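Local coordinates for protein N-acetylmuramoyl-L-alanine amidase (Clostridium intestinale URNW, PDB 6SRT) that probably cleaves the amide bond between N-acetylmuramic acid and L-alanine in bacterial peptidoglycan, as a zinc-dependent endolysin, at residues I44-T49 and N155-E160. Numbering follows the deposited sequence.
Sequences IVYHHT and NNFPFE. With ZN (zinc ion), chain B.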
# COMPACT_ATOMS: atom_id res chain seq x y z
N ILE A 44 1.43 -8.26 3.55
CA ILE A 44 1.09 -6.87 3.29
C ILE A 44 2.30 -6.02 3.74
O ILE A 44 2.82 -6.24 4.82
CB ILE A 44 -0.16 -6.44 4.06
CG1 ILE A 44 -1.38 -7.16 3.57
CG2 ILE A 44 -0.34 -4.93 4.04
CD1 ILE A 44 -2.53 -7.09 4.49
N VAL A 45 2.72 -5.14 2.85
CA VAL A 45 3.87 -4.22 3.09
C VAL A 45 3.37 -2.78 3.08
O VAL A 45 2.70 -2.34 2.11
CB VAL A 45 4.99 -4.40 2.07
CG1 VAL A 45 6.12 -3.42 2.33
CG2 VAL A 45 5.53 -5.81 2.06
N TYR A 46 3.69 -2.05 4.17
CA TYR A 46 3.29 -0.65 4.32
C TYR A 46 4.41 0.30 3.89
O TYR A 46 5.59 0.11 4.20
CB TYR A 46 2.94 -0.33 5.78
CG TYR A 46 1.78 -1.16 6.31
CD1 TYR A 46 0.51 -0.83 5.96
CD2 TYR A 46 1.95 -2.24 7.13
CE1 TYR A 46 -0.60 -1.56 6.36
CE2 TYR A 46 0.88 -2.94 7.59
CZ TYR A 46 -0.40 -2.64 7.19
OH TYR A 46 -1.40 -3.47 7.63
N HIS A 47 3.97 1.35 3.17
CA HIS A 47 4.83 2.39 2.58
C HIS A 47 4.35 3.78 2.96
O HIS A 47 3.17 3.96 3.23
CB HIS A 47 4.82 2.28 1.08
CG HIS A 47 5.32 0.99 0.54
ND1 HIS A 47 6.66 0.83 0.26
CD2 HIS A 47 4.68 -0.15 0.21
CE1 HIS A 47 6.83 -0.39 -0.25
NE2 HIS A 47 5.65 -1.02 -0.24
N HIS A 48 5.26 4.74 2.87
CA HIS A 48 4.89 6.16 2.80
C HIS A 48 5.37 6.70 1.48
O HIS A 48 6.20 6.10 0.81
CB HIS A 48 5.39 6.97 4.00
CG HIS A 48 6.84 7.24 4.15
ND1 HIS A 48 7.31 8.18 5.07
CD2 HIS A 48 7.91 6.74 3.48
CE1 HIS A 48 8.60 8.21 4.99
NE2 HIS A 48 9.01 7.37 4.01
N THR A 49 4.81 7.83 1.09
CA THR A 49 5.13 8.44 -0.19
C THR A 49 6.26 9.44 -0.13
O THR A 49 6.78 9.81 -1.20
CB THR A 49 3.91 9.12 -0.79
OG1 THR A 49 3.43 10.13 0.12
CG2 THR A 49 2.79 8.16 -1.09
N ASN A 155 9.61 6.99 10.52
CA ASN A 155 9.81 6.64 11.94
C ASN A 155 8.54 6.60 12.72
O ASN A 155 8.43 5.82 13.68
CB ASN A 155 10.75 7.66 12.54
CG ASN A 155 12.14 7.65 11.96
OD1 ASN A 155 12.60 6.58 11.57
ND2 ASN A 155 12.86 8.77 12.04
N ASN A 156 7.63 7.52 12.42
CA ASN A 156 6.37 7.65 13.16
C ASN A 156 5.27 6.74 12.65
O ASN A 156 4.18 6.79 13.21
CB ASN A 156 5.88 9.08 13.14
CG ASN A 156 6.84 10.13 13.68
OD1 ASN A 156 6.85 11.30 13.17
ND2 ASN A 156 7.63 9.76 14.65
N PHE A 157 5.51 5.95 11.61
CA PHE A 157 4.39 5.12 11.06
C PHE A 157 3.94 4.17 12.17
O PHE A 157 4.80 3.57 12.82
CB PHE A 157 4.90 4.36 9.83
CG PHE A 157 3.76 3.68 9.15
CD1 PHE A 157 2.96 4.37 8.26
CD2 PHE A 157 3.51 2.32 9.33
CE1 PHE A 157 1.89 3.73 7.63
CE2 PHE A 157 2.44 1.72 8.72
CZ PHE A 157 1.63 2.41 7.85
N PRO A 158 2.63 4.09 12.45
CA PRO A 158 2.15 3.45 13.68
C PRO A 158 1.98 1.94 13.54
O PRO A 158 0.91 1.36 13.69
CB PRO A 158 0.87 4.22 13.92
CG PRO A 158 0.32 4.37 12.55
CD PRO A 158 1.53 4.77 11.71
N PHE A 159 3.07 1.31 13.15
CA PHE A 159 3.06 -0.14 12.83
C PHE A 159 2.63 -1.03 13.99
O PHE A 159 1.82 -1.93 13.79
CB PHE A 159 4.43 -0.59 12.30
CG PHE A 159 4.56 -2.00 11.82
CD1 PHE A 159 3.82 -2.50 10.77
CD2 PHE A 159 5.50 -2.82 12.37
CE1 PHE A 159 3.98 -3.80 10.34
CE2 PHE A 159 5.68 -4.12 11.95
CZ PHE A 159 4.94 -4.61 10.92
N GLU A 160 3.20 -0.79 15.16
CA GLU A 160 2.82 -1.61 16.34
C GLU A 160 1.35 -1.38 16.66
O GLU A 160 0.66 -2.36 17.03
CB GLU A 160 3.77 -1.34 17.49
CG GLU A 160 5.18 -1.90 17.22
CD GLU A 160 5.26 -3.40 16.99
OE1 GLU A 160 4.44 -4.15 17.59
OE2 GLU A 160 6.13 -3.84 16.22
ZN ZN B . 8.27 2.05 0.64
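Tyr46 meets Phe157 and Phe159 in a buried, wholly apolar contact, on a strand whose next residue, His47, binds the zinc. The tightest approach lies at the root of the tyrosine, where CB of Tyr46 is 3.6 Å from CE2 of Phe157, with CZ of the same ring close beside. Phe157 has CG anti to its backbone N (chi1 -172°), which extends the ring toward the strand and lets its far end, CE2 and CZ, do the touching. The two ring planes are inclined at 36°, with centroids 5.6 Å apart. Phe159 comes in more loosely, presenting its CD1–CE1 edge to the tyrosine; CD1 lies 4.1 Å from CD2 of Tyr46. Within the strand, CG2 of Ile44 lies over one face of the tyrosine ring, 3.9 Å above its plane.

In this Amidase_2/PGRP-type domain, strand 43-48 is an inner strand of the mixed sheet; Phe157 lies just before C-terminal helix 159-165 and Phe159 is its first residue. Pro158, between them, centres an inverse gamma turn and occupies the N-cap position of that helix. Leu141 of neighbouring strand 140-143 touches both Tyr46 and Phe159.

Polar and metal bonds lie apart from this apolar patch. Tyr46 OH is hydrogen-bonded to Ser129 OG on helix 119-136. Next along the strand, His47 points away from the phenylalanines and binds zinc through ND1 at 2.1 Å; His144 and Cys152 are the other protein ligands, while His47 NE2 is hydrogen-bonded to His95 ND1.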